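Local coordinates for protein ribokinase RBSK (Mycobacterium tuberculosis, PDB 3GO6) that probably phosphorylates D-ribose at O5, using ATP and a divalent metal ion to give D-ribose 5-phosphate, at residues A235-V249 against A277-C291. Numbering follows the deposited sequence.
With RIB (alpha-D-ribofuranose), chain C.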
loop_
_atom_site.group_PDB
_atom_site.type_symbol
_atom_site.label_atom_id
_atom_site.label_comp_id
_atom_site.label_asym_id
_atom_site.label_seq_id
_atom_site.Cartn_x
_atom_site.Cartn_y
_atom_site.Cartn_z
ATOM N N ALA A 235 12.847 18.439 23.207
ATOM C CA ALA A 235 13.623 17.424 22.500
ATOM C C ALA A 235 14.857 18.093 21.903
ATOM O O ALA A 235 14.820 19.288 21.636
ATOM C CB ALA A 235 12.768 16.809 21.380
ATOM N N PRO A 236 15.935 17.327 21.663
ATOM C CA PRO A 236 17.041 17.832 20.838
ATOM C C PRO A 236 16.568 18.375 19.480
ATOM O O PRO A 236 15.646 17.815 18.863
ATOM C CB PRO A 236 17.914 16.592 20.628
ATOM C CG PRO A 236 17.610 15.716 21.794
ATOM C CD PRO A 236 16.186 15.956 22.148
ATOM N N THR A 237 17.197 19.458 19.022
ATOM C CA THR A 237 16.882 20.032 17.725
ATOM C C THR A 237 17.560 19.191 16.650
ATOM O O THR A 237 18.752 18.924 16.744
ATOM C CB THR A 237 17.381 21.498 17.624
ATOM O OG1 THR A 237 16.862 22.236 18.730
ATOM C CG2 THR A 237 16.904 22.142 16.330
ATOM N N VAL A 238 16.797 18.759 15.648
ATOM C CA VAL A 238 17.346 17.935 14.563
ATOM C C VAL A 238 16.780 18.345 13.211
ATOM O O VAL A 238 15.705 18.954 13.133
ATOM C CB VAL A 238 17.079 16.401 14.792
ATOM C CG1 VAL A 238 17.747 15.890 16.089
ATOM C CG2 VAL A 238 15.598 16.107 14.786
ATOM N N THR A 239 17.495 18.005 12.145
ATOM C CA THR A 239 16.929 18.063 10.804
ATOM C C THR A 239 16.254 16.710 10.514
ATOM O O THR A 239 16.935 15.692 10.413
ATOM C CB THR A 239 18.017 18.317 9.740
ATOM O OG1 THR A 239 18.817 19.458 10.106
ATOM C CG2 THR A 239 17.391 18.532 8.376
ATOM N N PRO A 240 14.921 16.699 10.380
ATOM C CA PRO A 240 14.191 15.420 10.266
ATOM C C PRO A 240 14.296 14.808 8.879
ATOM O O PRO A 240 14.430 15.526 7.879
ATOM C CB PRO A 240 12.741 15.813 10.517
ATOM C CG PRO A 240 12.657 17.250 10.053
ATOM C CD PRO A 240 14.023 17.868 10.267
ATOM N N VAL A 241 14.221 13.482 8.831
ATOM C CA VAL A 241 14.183 12.733 7.578
ATOM C C VAL A 241 12.808 12.086 7.407
ATOM O O VAL A 241 12.214 12.154 6.331
ATOM C CB VAL A 241 15.313 11.678 7.551
ATOM C CG1 VAL A 241 15.104 10.665 6.439
ATOM C CG2 VAL A 241 16.653 12.379 7.416
ATOM N N ASP A 242 12.303 11.478 8.481
ATOM C CA ASP A 242 11.052 10.731 8.443
ATOM C C ASP A 242 10.525 10.625 9.873
ATOM O O ASP A 242 11.107 9.933 10.690
ATOM C CB ASP A 242 11.312 9.332 7.847
ATOM C CG ASP A 242 10.075 8.451 7.817
ATOM O OD1 ASP A 242 8.968 8.906 8.183
ATOM O OD2 ASP A 242 10.218 7.280 7.393
ATOM N N THR A 243 9.420 11.311 10.156
ATOM C CA THR A 243 8.826 11.306 11.494
ATOM C C THR A 243 8.061 10.007 11.804
ATOM O O THR A 243 7.751 9.738 12.959
ATOM C CB THR A 243 7.879 12.490 11.702
ATOM O OG1 THR A 243 6.835 12.438 10.728
ATOM C CG2 THR A 243 8.632 13.826 11.557
ATOM N N ALA A 244 7.745 9.217 10.777
ATOM C CA ALA A 244 6.994 7.980 11.006
ATOM C C ALA A 244 7.781 7.063 11.940
ATOM O O ALA A 244 9.007 6.932 11.829
ATOM C CB ALA A 244 6.698 7.291 9.689
ATOM N N GLY A 245 7.069 6.474 12.892
ATOM C CA GLY A 245 7.686 5.556 13.819
ATOM C C GLY A 245 8.252 6.245 15.053
ATOM O O GLY A 245 8.543 5.588 16.030
ATOM N N ALA A 246 8.427 7.567 15.019
ATOM C CA ALA A 246 9.099 8.220 16.157
ATOM C C ALA A 246 8.262 8.197 17.430
ATOM O O ALA A 246 8.811 8.105 18.548
ATOM C CB ALA A 246 9.520 9.641 15.809
ATOM N N GLY A 247 6.944 8.311 17.265
ATOM C CA GLY A 247 6.029 8.229 18.411
ATOM C C GLY A 247 6.102 6.883 19.119
ATOM O O GLY A 247 6.042 6.814 20.337
ATOM N N ASP A 248 6.233 5.796 18.347
ATOM C CA ASP A 248 6.386 4.449 18.933
ATOM C C ASP A 248 7.700 4.337 19.664
ATOM O O ASP A 248 7.778 3.696 20.703
ATOM C CB ASP A 248 6.326 3.375 17.839
ATOM C CG ASP A 248 4.951 3.271 17.213
ATOM O OD1 ASP A 248 3.955 3.576 17.923
ATOM O OD2 ASP A 248 4.864 2.919 16.010
ATOM N N VAL A 249 8.744 4.957 19.110
ATOM C CA VAL A 249 10.044 5.006 19.790
ATOM C C VAL A 249 9.922 5.751 21.123
ATOM O O VAL A 249 10.355 5.260 22.168
ATOM C CB VAL A 249 11.166 5.623 18.897
ATOM C CG1 VAL A 249 12.468 5.752 19.704
ATOM C CG2 VAL A 249 11.422 4.734 17.650
ATOM N N ALA A 277 14.450 12.537 23.729
ATOM C CA ALA A 277 15.681 12.409 22.949
ATOM C C ALA A 277 15.602 11.278 21.941
ATOM O O ALA A 277 16.013 11.442 20.796
ATOM C CB ALA A 277 16.913 12.226 23.861
ATOM N N ALA A 278 15.090 10.120 22.362
ATOM C CA ALA A 278 15.004 8.959 21.465
ATOM C C ALA A 278 14.057 9.210 20.293
ATOM O O ALA A 278 14.363 8.847 19.150
ATOM C CB ALA A 278 14.605 7.700 22.234
ATOM N N GLY A 279 12.925 9.846 20.572
ATOM C CA GLY A 279 11.977 10.247 19.542
ATOM C C GLY A 279 12.597 11.145 18.488
ATOM O O GLY A 279 12.363 10.963 17.282
ATOM N N ALA A 280 13.410 12.099 18.934
ATOM C CA ALA A 280 14.109 13.004 18.010
ATOM C C ALA A 280 15.071 12.233 17.100
ATOM O O ALA A 280 15.046 12.396 15.868
ATOM C CB ALA A 280 14.855 14.089 18.801
ATOM N N LEU A 281 15.897 11.383 17.709
ATOM C CA LEU A 281 16.825 10.507 16.998
ATOM C C LEU A 281 16.110 9.619 15.979
ATOM O O LEU A 281 16.638 9.340 14.891
ATOM C CB LEU A 281 17.580 9.611 17.989
ATOM C CG LEU A 281 18.607 10.244 18.924
ATOM C CD1 LEU A 281 19.255 9.186 19.793
ATOM C CD2 LEU A 281 19.680 11.042 18.152
ATOM N N ALA A 282 14.911 9.171 16.350
ATOM C CA ALA A 282 14.107 8.307 15.487
ATOM C C ALA A 282 13.694 9.033 14.197
ATOM O O ALA A 282 13.511 8.405 13.170
ATOM C CB ALA A 282 12.880 7.805 16.261
ATOM N N THR A 283 13.594 10.362 14.232
ATOM C CA THR A 283 13.221 11.125 13.038
ATOM C C THR A 283 14.385 11.317 12.050
ATOM O O THR A 283 14.187 11.825 10.946
ATOM C CB THR A 283 12.628 12.515 13.397
ATOM O OG1 THR A 283 13.678 13.354 13.916
ATOM C CG2 THR A 283 11.509 12.364 14.441
ATOM N N LEU A 284 15.581 10.916 12.443
ATOM C CA LEU A 284 16.755 11.075 11.590
ATOM C C LEU A 284 16.903 9.944 10.565
ATOM O O LEU A 284 17.746 10.030 9.655
ATOM C CB LEU A 284 18.010 11.129 12.454
ATOM C CG LEU A 284 18.178 12.330 13.390
ATOM C CD1 LEU A 284 19.382 12.094 14.291
ATOM C CD2 LEU A 284 18.373 13.603 12.599
ATOM N N VAL A 285 16.075 8.905 10.729
ATOM C CA VAL A 285 16.181 7.645 9.988
ATOM C C VAL A 285 14.919 7.413 9.149
ATOM O O VAL A 285 13.795 7.537 9.647
ATOM C CB VAL A 285 16.366 6.439 10.974
ATOM C CG1 VAL A 285 16.521 5.136 10.230
ATOM C CG2 VAL A 285 17.583 6.642 11.874
ATOM N N SER A 286 15.113 7.067 7.878
ATOM C CA SER A 286 14.016 6.641 7.013
ATOM C C SER A 286 13.501 5.294 7.507
ATOM O O SER A 286 14.262 4.433 7.929
ATOM C CB SER A 286 14.483 6.498 5.556
ATOM O OG SER A 286 14.762 7.776 5.005
ATOM N N GLY A 287 12.209 5.083 7.451
ATOM C CA GLY A 287 11.748 3.799 7.918
ATOM C C GLY A 287 11.126 3.924 9.292
ATOM O O GLY A 287 11.430 4.850 10.070
ATOM N N VAL A 288 10.243 2.978 9.570
ATOM C CA VAL A 288 9.288 3.091 10.655
ATOM C C VAL A 288 9.679 2.103 11.749
ATOM O O VAL A 288 9.892 2.487 12.911
ATOM C CB VAL A 288 7.847 2.828 10.118
ATOM C CG1 VAL A 288 6.814 2.898 11.229
ATOM C CG2 VAL A 288 7.506 3.823 8.999
ATOM N N GLY A 289 9.790 0.831 11.372
ATOM C CA GLY A 289 10.003 -0.245 12.347
ATOM C C GLY A 289 11.443 -0.446 12.800
ATOM O O GLY A 289 11.696 -1.173 13.767
ATOM N N ASP A 290 12.385 0.206 12.120
ATOM C CA ASP A 290 13.794 -0.006 12.420
ATOM C C ASP A 290 14.547 1.268 12.847
ATOM O O ASP A 290 15.783 1.319 12.782
ATOM C CB ASP A 290 14.482 -0.692 11.236
ATOM C CG ASP A 290 15.825 -1.321 11.609
ATOM O OD1 ASP A 290 15.880 -2.149 12.550
ATOM O OD2 ASP A 290 16.832 -0.997 10.945
ATOM N N CYS A 291 13.832 2.264 13.354
ATOM C CA CYS A 291 14.467 3.557 13.648
ATOM C C CYS A 291 14.800 3.839 15.123
ATOM O O CYS A 291 15.302 4.931 15.450
ATOM C CB CYS A 291 13.603 4.686 13.089
ATOM S SG CYS A 291 11.957 4.821 13.849
HETATM O O5 RIB C . 3.344 4.287 14.505
HETATM C C5 RIB C . 3.622 3.715 13.207
HETATM C C4 RIB C . 2.984 2.316 13.132
HETATM O O4 RIB C . 1.552 2.477 13.082
HETATM C C3 RIB C . 3.331 1.559 11.863
HETATM O O3 RIB C . 4.412 0.603 12.015
HETATM C C2 RIB C . 2.023 0.914 11.444
HETATM O O2 RIB C . 2.118 -0.515 11.410
HETATM C C1 RIB C . 0.944 1.390 12.406
HETATM O O1 RIB C . 0.613 0.392 13.380
HETATM O O HOH W 1 9.219 2.793 15.525
#
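V241 and D242 offer successive backbone N-H groups to the carbonyl of T283, where 235-249 runs alongside 277-291 before turning into helix 246-257. The V241 N to T283 O bond is short, 2.7 Å, and nearly in line with the C=O; D242 N reaches the same oxygen at 3.1 Å, tilted 31° from the carbonyl plane. D242 then divides its carboxylate between the segments. With CG anti to the backbone N (chi1 178°), OD2 accepts from G287 N at 3.0 Å on the anti side, while OD1 takes A244 N from above the carboxylate plane, closing an Asx turn. T283 turns its OG1 back to A280 O, 2.6 Å away and on a lone pair, which leaves CG2 to pack on the methyl of A246. Nearby, V249 lays its two methyls along one face of helix 265-282, CG1 on the CB of A278, CG2 on the CB of A282 and on C291 SG. At the outer end P236 sets CG and CD against A277, CD also touching the CB of A280, and L284 CD2 closes on V238 CB at 3.8 Å. Towards the sugar, A244 CB touches V288 CG2, V288 CG1 approaches ribose O3, and one water donates to both G245 O and V288 O. G245, at the N-cap position of helix 246-257, has a positive phi that suits glycine. D248, the predicted proton acceptor, accepts from ribose O5 through OD2 at 2.5 Å and is also held by N61 and Q62. D242, A244, A282, V285 and G287 form the magnesium site of this entry, predicted to take potassium; the D242 carboxylate thus links the two metal-binding segments beside the helix start that carries D248, consistent with monovalent-cation control of the catalytic site in ribokinases.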